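Local coordinates for uncharacterized HDOD domain protein (Geobacter sulfurreducens, PDB 3HC1) that is of unknown function but binds two iron ions in an HD-type helical domain and is probably a metal-dependent phosphohydrolase, at residues 257-260 / 261-265; 129-132 / 133-137; 103-106 / 107-110. All blocks are in the same frame, centred on the assembly; numbering follows the deposited sequence. Where two conformers were deposited one is given.

The three contacts are local ones, each on the last turns of a helix or just beyond. Along the chain interaction 3 comes first, at the end of helix 82-108. Interaction 2 follows on the next helix, 116-136, and interaction 1 comes last, on helix 257-263. Interactions 1 and 2 have centres 16 Å apart, and helices 229-243 and 281-302 touch both. Interaction 3 lies on the other side of the chain's centre, with its centre 25 Å from interaction 2 and 33 Å from interaction 1. None of them supplies an iron ligand. They belong to the all-helical frame that surrounds the iron site.

Interaction 1. Residues 257-260 / 261-265; sequences VRTL and LENHP
Leu261 N bonds to Val257 O at 2.9 Å, and Glu262 N bonds to Arg258 O at 2.8 Å. Asn263 N follows with a bond of 3.0 Å to Thr259 O. All three keep the i to i+4 pattern of a regular alpha-helix. Beyond Asn263 the chain turns toward helix 266-273, and His264 ND1 caps the backbone N of Ser266.

The main side-chain contact is the salt bridge between Arg258 and Glu262, one turn apart. Arg258 NH1 donates to Glu262 OE2 at 3.1 Å. The oxygen lies in the guanidinium plane, but the nitrogen meets it from above the carboxylate plane. The two flat groups are turned 52° against each other. The arginine chain leaves anti to its own N and bends at chi3 (37°), which folds NH1 back over the carboxylate. An alanine in place of Glu262 would remove the carboxylate and is likely to leave the Arg258 guanidinium without this partner and freer to turn.

On the side facing helix 229-243 Val257 and Leu261 lie side by side, with Val257 CG1 3.7 Å from Leu261 CD1. Leu261 also packs on Tyr240 and Val285. Leu260 CD2 comes to the edge of the His264 ring, 4.3 Å from His264 CD2.

The short helix thus has two unlike sides. Its leucines bind it to helix 229-243 by apolar contact, while the ion pair links successive turns on a more exposed side.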
ATOM      1  N   VAL A 257      11.628  14.898  12.903  1.00 24.05           N
ATOM      2  CA  VAL A 257      11.197  13.884  11.941  1.00 24.83           C
ATOM      3  C   VAL A 257      12.364  13.090  11.380  1.00 25.04           C
ATOM      4  O   VAL A 257      12.288  11.857  11.297  1.00 19.87           O
ATOM      5  CB  VAL A 257      10.388  14.509  10.787  1.00 25.67           C
ATOM      6  CG1 VAL A 257      10.116  13.485   9.648  1.00 23.68           C
ATOM      7  CG2 VAL A 257       9.040  15.098  11.343  1.00 22.68           C
ATOM      8  N   ARG A 258      13.440  13.779  10.994  1.00 22.22           N
ATOM      9  CA  ARG A 258      14.574  13.089  10.428  1.00 20.56           C
ATOM     10  C   ARG A 258      15.100  12.081  11.440  1.00 18.38           C
ATOM     11  O   ARG A 258      15.323  10.918  11.114  1.00 18.32           O
ATOM     12  CB  ARG A 258      15.687  14.071  10.018  1.00 24.18           C
ATOM     13  CG  ARG A 258      16.810  13.418   9.228  1.00 18.37           C
ATOM     14  CD  ARG A 258      18.006  14.297   8.989  1.00 11.27           C
ATOM     15  NE  ARG A 258      18.340  15.196  10.110  1.00 13.86           N
ATOM     16  CZ  ARG A 258      19.051  14.861  11.182  1.00 18.78           C
ATOM     17  NH1 ARG A 258      19.564  13.635  11.321  1.00 23.22           N
ATOM     18  NH2 ARG A 258      19.255  15.764  12.135  1.00 19.61           N
ATOM     19  N   THR A 259      15.292  12.522  12.677  1.00 19.02           N
ATOM     20  CA  THR A 259      15.774  11.643  13.732  1.00 20.01           C
ATOM     21  C   THR A 259      14.847  10.465  13.973  1.00 20.05           C
ATOM     22  O   THR A 259      15.309   9.334  14.078  1.00 18.93           O
ATOM     23  CB  THR A 259      16.005  12.424  15.032  1.00 22.22           C
ATOM     24  OG1 THR A 259      17.153  13.248  14.840  1.00 22.48           O
ATOM     25  CG2 THR A 259      16.256  11.503  16.212  1.00 20.31           C
ATOM     26  N   LEU A 260      13.540  10.716  14.061  1.00 19.02           N
ATOM     27  CA  LEU A 260      12.570   9.624  14.156  1.00 16.12           C
ATOM     28  C   LEU A 260      12.783   8.603  13.022  1.00 13.32           C
ATOM     29  O   LEU A 260      12.934   7.395  13.256  1.00 15.57           O
ATOM     30  CB  LEU A 260      11.158  10.165  14.123  1.00 18.55           C
ATOM     31  CG  LEU A 260       9.999   9.192  14.271  1.00 19.66           C
ATOM     32  CD1 LEU A 260       8.769   9.963  14.858  1.00 17.03           C
ATOM     33  CD2 LEU A 260       9.667   8.484  12.911  1.00 16.41           C
ATOM     34  N   LEU A 261      12.817   9.091  11.798  1.00 14.54           N
ATOM     35  CA  LEU A 261      12.908   8.199  10.651  1.00 14.54           C
ATOM     36  C   LEU A 261      14.227   7.422  10.675  1.00 16.36           C
ATOM     37  O   LEU A 261      14.277   6.207  10.403  1.00 14.78           O
ATOM     38  CB  LEU A 261      12.764   8.982   9.356  1.00 15.43           C
ATOM     39  CG  LEU A 261      11.443   9.712   9.102  1.00 20.59           C
ATOM     40  CD1 LEU A 261      11.634  10.614   7.882  1.00 16.68           C
ATOM     41  CD2 LEU A 261      10.285   8.763   8.937  1.00 11.10           C
ATOM     42  N   GLU A 262      15.309   8.108  11.031  1.00 16.56           N
ATOM     43  CA  GLU A 262      16.619   7.455  11.096  1.00 14.66           C
ATOM     44  C   GLU A 262      16.695   6.351  12.137  1.00 16.85           C
ATOM     45  O   GLU A 262      17.398   5.375  11.910  1.00 14.05           O
ATOM     46  CB  GLU A 262      17.728   8.460  11.343  1.00 12.50           C
ATOM     47  CG  GLU A 262      18.148   9.193  10.055  1.00 20.03           C
ATOM     48  CD  GLU A 262      19.199  10.293  10.299  1.00 19.42           C
ATOM     49  OE1 GLU A 262      19.858  10.301  11.363  1.00 19.88           O
ATOM     50  OE2 GLU A 262      19.368  11.162   9.399  1.00 26.44           O
ATOM     51  N   ASN A 263      16.040   6.563  13.293  1.00 14.08           N
ATOM     52  CA  ASN A 263      16.036   5.623  14.417  1.00 16.83           C
ATOM     53  C   ASN A 263      14.830   4.652  14.427  1.00 17.20           C
ATOM     54  O   ASN A 263      14.651   3.868  15.363  1.00 18.34           O
ATOM     55  CB  ASN A 263      16.003   6.399  15.756  1.00 16.83           C
ATOM     56  CG  ASN A 263      17.186   7.320  15.935  1.00 22.61           C
ATOM     57  OD1 ASN A 263      18.183   7.175  15.277  1.00 23.39           O
ATOM     58  ND2 ASN A 263      17.047   8.300  16.798  1.00 35.46           N
ATOM     59  N   HIS A 264      14.011   4.705  13.394  1.00 16.46           N
ATOM     60  CA  HIS A 264      12.783   3.901  13.317  1.00 15.36           C
ATOM     61  C   HIS A 264      13.059   2.393  13.543  1.00 18.04           C
ATOM     62  O   HIS A 264      14.060   1.877  13.054  1.00 17.29           O
ATOM     63  CB  HIS A 264      12.130   4.113  11.963  1.00 13.63           C
ATOM     64  CG  HIS A 264      10.701   3.623  11.872  1.00 12.20           C
ATOM     65  ND1 HIS A 264      10.377   2.293  11.704  1.00 14.45           N
ATOM     66  CD2 HIS A 264       9.533   4.301  11.810  1.00 14.26           C
ATOM     67  CE1 HIS A 264       9.060   2.168  11.617  1.00 18.71           C
ATOM     68  NE2 HIS A 264       8.524   3.374  11.684  1.00 19.07           N
ATOM     69  N   PRO A 265      12.174   1.709  14.288  1.00 18.06           N
ATOM     70  CA  PRO A 265      12.404   0.293  14.600  1.00 20.78           C
ATOM     71  C   PRO A 265      12.428  -0.657  13.401  1.00 16.04           C
ATOM     72  O   PRO A 265      12.952  -1.778  13.517  1.00 18.82           O
ATOM     73  CB  PRO A 265      11.239  -0.051  15.550  1.00 20.65           C
ATOM     74  CG  PRO A 265      10.274   1.042  15.443  1.00 22.51           C
ATOM     75  CD  PRO A 265      11.041   2.254  15.064  1.00 18.19           C
TER

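Interaction 2. Residues 129-132 / 133-137; sequences IAKL and IAERT. With GOL (glycerol), chain H.
Ile129 and Ile133 meet one turn apart on the last turns of helix 116-136, the helix that also carries the iron ligand His122. Ile129 CG2 lies 3.9 Å from Ile133 CD1, and the two chains cross at a slant. Ile133 CG1 sits anti to the carbonyl carbon (chi1 -63°), which swings CD1 back toward the preceding turn. Both isoleucines face helix 229-243, where Cys241 and Phe236 meet them. Ala130 lies between that helix and helix 142-150, against Ala237 and Val145.

Four successive i to i+4 backbone bonds hold the turns. Ile133 N to Ile129 O, at 3.0 Å, is the first, and Arg136 N to Leu132 O, at 2.9 Å, is the last.

On another side Lys131 runs out extended and crosses Glu135. Their salt bridge is long, with Lys131 NZ 3.9 Å from Glu135 OE2. The lysine is buried and its charge is also met by Glu96, while Glu135 is on the exposed side. A glycerol, probably from the crystallisation liquor, lies beside both charges, but the position of its O1 is doubtful.

Leu132 was deposited in two conformers, so its approach to Arg136 is uncertain. The Arg136 guanidinium is held by a salt bridge to Glu287 of helix 281-302, and Ile284 of that helix touches the same side chain.

At the end Thr137 grips Ile133 O twice. Thr137 OG1 donates to Ile133 O at 2.8 Å and Thr137 N to the same oxygen at 3.0 Å, from opposite faces of the carbonyl plane. The hydroxyl proton is thereby spent on a main-chain oxygen of the final turn.

His122 is the first histidine of the H...HD...D pattern. The last turns of its helix are packed by helices 229-243, 142-150 and 281-302, consistent with an HD-type helical core.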
ATOM      1  N   ILE A 129       7.338   4.100  -2.044  1.00 17.22           N
ATOM      2  CA  ILE A 129       8.418   4.300  -1.082  1.00 15.69           C
ATOM      3  C   ILE A 129       8.834   2.986  -0.454  1.00 16.26           C
ATOM      4  O   ILE A 129      10.041   2.733  -0.292  1.00 14.86           O
ATOM      5  CB  ILE A 129       8.047   5.361   0.010  1.00 16.45           C
ATOM      6  CG1 ILE A 129       8.094   6.731  -0.681  1.00 24.70           C
ATOM      7  CG2 ILE A 129       9.039   5.286   1.239  1.00 14.44           C
ATOM      8  CD1 ILE A 129       7.461   7.830   0.002  1.00 24.63           C
ATOM      9  N   ALA A 130       7.859   2.147  -0.088  1.00 15.08           N
ATOM     10  CA  ALA A 130       8.198   0.838   0.453  1.00 15.07           C
ATOM     11  C   ALA A 130       9.028   0.028  -0.566  1.00 12.89           C
ATOM     12  O   ALA A 130       9.972  -0.645  -0.169  1.00 14.66           O
ATOM     13  CB  ALA A 130       6.998   0.094   0.859  1.00 13.89           C
ATOM     14  N   LYS A 131       8.707   0.146  -1.847  1.00 17.11           N
ATOM     15  CA  LYS A 131       9.473  -0.546  -2.856  1.00 16.37           C
ATOM     16  C   LYS A 131      10.873   0.014  -2.926  1.00 20.88           C
ATOM     17  O   LYS A 131      11.812  -0.778  -2.988  1.00 18.54           O
ATOM     18  CB  LYS A 131       8.840  -0.538  -4.219  1.00 19.22           C
ATOM     19  CG  LYS A 131       9.483  -1.596  -5.145  1.00 20.58           C
ATOM     20  CD  LYS A 131       8.954  -1.530  -6.546  1.00 19.91           C
ATOM     21  CE  LYS A 131       9.669  -2.550  -7.455  1.00 25.32           C
ATOM     22  NZ  LYS A 131       9.334  -2.354  -8.906  1.00 23.84           N
ATOM     23  N   LEU A 132      11.020   1.357  -2.898  1.00 22.26           N
ATOM     24  CA  LEU A 132      12.357   1.985  -2.934  0.50 20.25           C
ATOM     25  C   LEU A 132      13.238   1.412  -1.823  1.00 22.06           C
ATOM     26  O   LEU A 132      14.423   1.063  -2.069  1.00 20.41           O
ATOM     27  CB  LEU A 132      12.287   3.507  -2.814  0.50 21.51           C
ATOM     28  CG  LEU A 132      11.728   4.298  -3.998  0.50 25.61           C
ATOM     29  CD1 LEU A 132      11.361   5.714  -3.556  0.50 21.11           C
ATOM     30  CD2 LEU A 132      12.704   4.300  -5.194  0.50 27.09           C
ATOM     31  N   ILE A 133      12.661   1.296  -0.611  1.00 16.55           N
ATOM     32  CA  ILE A 133      13.367   0.711   0.500  1.00 18.55           C
ATOM     33  C   ILE A 133      13.786  -0.757   0.239  1.00 16.56           C
ATOM     34  O   ILE A 133      14.938  -1.163   0.578  1.00 17.69           O
ATOM     35  CB  ILE A 133      12.612   0.899   1.823  1.00 20.86           C
ATOM     36  CG1 ILE A 133      12.504   2.409   2.132  1.00 24.55           C
ATOM     37  CG2 ILE A 133      13.342   0.142   2.967  1.00 14.21           C
ATOM     38  CD1 ILE A 133      11.383   2.797   3.033  1.00 25.35           C
ATOM     39  N   ALA A 134      12.875  -1.544  -0.347  1.00 17.36           N
ATOM     40  CA  ALA A 134      13.141  -2.914  -0.706  1.00 16.32           C
ATOM     41  C   ALA A 134      14.397  -2.968  -1.580  1.00 20.28           C
ATOM     42  O   ALA A 134      15.312  -3.736  -1.339  1.00 21.84           O
ATOM     43  CB  ALA A 134      12.021  -3.444  -1.486  1.00 17.03           C
ATOM     44  N   GLU A 135      14.404  -2.133  -2.592  1.00 21.70           N
ATOM     45  CA  GLU A 135      15.530  -2.031  -3.511  1.00 24.06           C
ATOM     46  C   GLU A 135      16.831  -1.628  -2.817  1.00 22.39           C
ATOM     47  O   GLU A 135      17.860  -2.289  -3.001  1.00 23.14           O
ATOM     48  CB  GLU A 135      15.167  -1.091  -4.679  1.00 22.29           C
ATOM     49  CG  GLU A 135      14.016  -1.676  -5.532  1.00 28.75           C
ATOM     50  CD  GLU A 135      13.416  -0.698  -6.545  1.00 32.68           C
ATOM     51  OE1 GLU A 135      13.519   0.531  -6.374  1.00 41.59           O
ATOM     52  OE2 GLU A 135      12.833  -1.193  -7.525  1.00 35.52           O
ATOM     53  N   ARG A 136      16.789  -0.595  -1.973  1.00 20.82           N
ATOM     54  CA  ARG A 136      18.008  -0.118  -1.315  1.00 22.41           C
ATOM     55  C   ARG A 136      18.572  -1.055  -0.264  1.00 23.86           C
ATOM     56  O   ARG A 136      19.757  -0.958   0.088  1.00 22.17           O
ATOM     57  CB  ARG A 136      17.806   1.263  -0.655  1.00 23.55           C
ATOM     58  CG  ARG A 136      17.457   2.370  -1.600  1.00 21.70           C
ATOM     59  CD  ARG A 136      18.532   2.689  -2.617  1.00 27.99           C
ATOM     60  NE  ARG A 136      17.997   3.689  -3.531  1.00 32.57           N
ATOM     61  CZ  ARG A 136      17.262   3.445  -4.613  1.00 39.99           C
ATOM     62  NH1 ARG A 136      17.004   2.203  -5.016  1.00 45.04           N
ATOM     63  NH2 ARG A 136      16.785   4.466  -5.316  1.00 35.67           N
ATOM     64  N   THR A 137      17.759  -1.970   0.239  1.00 19.75           N
ATOM     65  CA  THR A 137      18.207  -2.874   1.286  1.00 20.90           C
ATOM     66  C   THR A 137      18.472  -4.263   0.709  1.00 23.68           C
ATOM     67  O   THR A 137      18.769  -5.195   1.449  1.00 28.26           O
ATOM     68  CB  THR A 137      17.171  -2.921   2.431  1.00 17.63           C
ATOM     69  OG1 THR A 137      15.901  -3.403   1.937  1.00 22.45           O
ATOM     70  CG2 THR A 137      17.015  -1.528   3.100  1.00 20.53           C
TER
HETATM   71  C1  GOL H 311      10.844   0.433 -10.112  1.00 55.51           C
HETATM   72  O1  GOL H 311      10.332  -0.171  -8.974  1.00 51.92           O
HETATM   73  C2  GOL H 311       9.912   1.575 -10.472  1.00 53.83           C
HETATM   74  O2  GOL H 311      10.072   1.753 -11.871  1.00 59.13           O
HETATM   75  C3  GOL H 311       8.454   1.245 -10.129  1.00 41.81           C
HETATM   76  O3  GOL H 311       8.066   1.481  -8.780  1.00 45.51           O

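Interaction 3. Residues 103-106 / 107-110; sequences IVDL and FKTG
Thr109 closes the end of helix 82-108 by hydrogen bonds to Asp105. Thr109 OG1 donates to Asp105 O at 2.7 Å, and Thr109 N donates to the same oxygen at 3.0 Å. The two donors come from opposite faces of the carbonyl plane. The hydroxyl sits beside the backbone N of its own residue (chi1 -58°), which turns it back onto the last turn. Val104 O takes two weak bonds, one from Phe107 N and one from Lys108 N, three and four residues on, so the last turn is irregularly bonded. The helix is kinked at Asp105 and Leu106, whose N atoms miss the regular helix bonds; Leu106 N has a weak one to Ile103 O. A water donates to Leu106 O and, at 2.7 Å, to Thr109 O, tying the turn to the chain that leaves it.

Charge adds a further link. Asp105 and Lys108 lie side by side and point the same way. Lys108 NZ makes a weak bond of 3.3 Å to Asp105 OD1, as part of a salt bridge. The lysine bends at chi3 and chi4 to reach it. Arg63 of helix 58-69 is the stronger partner of this carboxylate, so OD1 is shared by Arg63 and, weakly, Lys108.

The Phe107 ring makes contacts of two kinds. Its edge is turned to a polar atom, with Phe107 CD1 3.5 Å from Ile103 O. The apolar contact is that of Phe107 CE1, 4.3 Å from Ile103 CG1. Trp120 meets the ring edge-to-face, and Val157 packs on it as well.

Gly110 has backbone angles that call for glycine. Thr109, before it, is the centre of an inverse gamma turn. The helix thus ends in a tight turn. Phe107, just before that end, packs near the iron ligands of the HD-type fold, its side chain about 6 Å from that of Asp153.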
ATOM      1  N   ILE A 103      -6.215  -2.314  -9.444  1.00 24.04           N
ATOM      2  CA  ILE A 103      -6.612  -2.062  -8.063  1.00 18.89           C
ATOM      3  C   ILE A 103      -7.229  -0.625  -7.927  1.00 20.80           C
ATOM      4  O   ILE A 103      -7.955  -0.349  -6.984  1.00 22.22           O
ATOM      5  CB  ILE A 103      -5.456  -2.311  -7.110  1.00 20.41           C
ATOM      6  CG1 ILE A 103      -5.953  -2.557  -5.667  1.00 30.31           C
ATOM      7  CG2 ILE A 103      -4.428  -1.203  -7.149  1.00 20.63           C
ATOM      8  CD1 ILE A 103      -6.458  -3.945  -5.460  1.00 36.14           C
ATOM      9  N   VAL A 104      -6.930   0.272  -8.861  1.00 17.07           N
ATOM     10  CA  VAL A 104      -7.420   1.647  -8.745  1.00 18.65           C
ATOM     11  C   VAL A 104      -8.972   1.691  -8.721  1.00 20.07           C
ATOM     12  O   VAL A 104      -9.546   2.543  -8.064  1.00 18.16           O
ATOM     13  CB  VAL A 104      -6.811   2.603  -9.752  1.00 18.09           C
ATOM     14  CG1 VAL A 104      -7.240   2.243 -11.195  1.00 19.36           C
ATOM     15  CG2 VAL A 104      -7.172   4.071  -9.378  1.00 18.99           C
ATOM     16  N   ASP A 105      -9.642   0.740  -9.367  1.00 17.82           N
ATOM     17  CA  ASP A 105     -11.114   0.684  -9.301  1.00 19.56           C
ATOM     18  C   ASP A 105     -11.654   0.506  -7.886  1.00 17.68           C
ATOM     19  O   ASP A 105     -12.685   1.050  -7.552  1.00 19.96           O
ATOM     20  CB  ASP A 105     -11.676  -0.429 -10.205  1.00 20.74           C
ATOM     21  CG  ASP A 105     -11.460  -0.143 -11.663  1.00 19.66           C
ATOM     22  OD1 ASP A 105     -11.493   1.038 -12.049  1.00 27.88           O
ATOM     23  OD2 ASP A 105     -11.227  -1.102 -12.425  1.00 41.43           O
ATOM     24  N   LEU A 106     -10.954  -0.243  -7.059  1.00 16.68           N
ATOM     25  CA  LEU A 106     -11.287  -0.340  -5.649  1.00 19.67           C
ATOM     26  C   LEU A 106     -11.313   1.017  -4.929  1.00 18.98           C
ATOM     27  O   LEU A 106     -12.181   1.258  -4.115  1.00 18.20           O
ATOM     28  CB  LEU A 106     -10.330  -1.272  -4.929  1.00 17.21           C
ATOM     29  CG  LEU A 106     -10.565  -1.357  -3.394  1.00 20.79           C
ATOM     30  CD1 LEU A 106     -11.881  -2.148  -3.087  1.00 18.16           C
ATOM     31  CD2 LEU A 106      -9.383  -2.030  -2.755  1.00 26.47           C
ATOM     32  N   PHE A 107     -10.363   1.879  -5.252  1.00 19.17           N
ATOM     33  CA  PHE A 107     -10.234   3.174  -4.607  1.00 20.04           C
ATOM     34  C   PHE A 107     -11.199   4.230  -5.221  1.00 16.02           C
ATOM     35  O   PHE A 107     -11.488   5.249  -4.607  1.00 18.21           O
ATOM     36  CB  PHE A 107      -8.772   3.664  -4.716  1.00 19.51           C
ATOM     37  CG  PHE A 107      -7.805   2.942  -3.826  1.00 17.12           C
ATOM     38  CD1 PHE A 107      -7.337   1.691  -4.170  1.00 23.21           C
ATOM     39  CD2 PHE A 107      -7.377   3.506  -2.627  1.00 18.20           C
ATOM     40  CE1 PHE A 107      -6.438   1.036  -3.394  1.00 20.39           C
ATOM     41  CE2 PHE A 107      -6.467   2.880  -1.856  1.00 19.08           C
ATOM     42  CZ  PHE A 107      -5.987   1.623  -2.222  1.00 19.47           C
ATOM     43  N   LYS A 108     -11.666   3.996  -6.449  1.00 17.61           N
ATOM     44  CA  LYS A 108     -12.580   4.896  -7.146  1.00 20.23           C
ATOM     45  C   LYS A 108     -14.030   4.589  -6.893  1.00 19.17           C
ATOM     46  O   LYS A 108     -14.858   5.472  -7.013  1.00 18.28           O
ATOM     47  CB  LYS A 108     -12.456   4.770  -8.673  1.00 20.84           C
ATOM     48  CG  LYS A 108     -11.446   5.566  -9.338  1.00 28.38           C
ATOM     49  CD  LYS A 108     -11.840   5.773 -10.858  1.00 36.96           C
ATOM     50  CE  LYS A 108     -11.832   4.446 -11.683  1.00 43.12           C
ATOM     51  NZ  LYS A 108     -13.187   3.900 -12.103  1.00 51.48           N
ATOM     52  N   THR A 109     -14.351   3.316  -6.647  1.00 19.52           N
ATOM     53  CA  THR A 109     -15.745   2.853  -6.688  1.00 17.88           C
ATOM     54  C   THR A 109     -16.434   3.042  -5.321  1.00 20.25           C
ATOM     55  O   THR A 109     -16.628   2.126  -4.530  1.00 23.65           O
ATOM     56  CB  THR A 109     -15.784   1.408  -7.232  1.00 16.42           C
ATOM     57  OG1 THR A 109     -15.174   1.432  -8.530  1.00 16.52           O
ATOM     58  CG2 THR A 109     -17.217   0.875  -7.358  1.00 21.08           C
ATOM     59  N   GLY A 110     -16.818   4.285  -5.063  1.00 17.92           N
ATOM     60  CA  GLY A 110     -17.478   4.652  -3.823  1.00 14.77           C
ATOM     61  C   GLY A 110     -17.351   6.139  -3.556  1.00 14.39           C
ATOM     62  O   GLY A 110     -16.637   6.866  -4.263  1.00 13.50           O
TER
HETATM   63  O   HOH W   1     -14.858   0.256  -3.666  1.00 17.68           O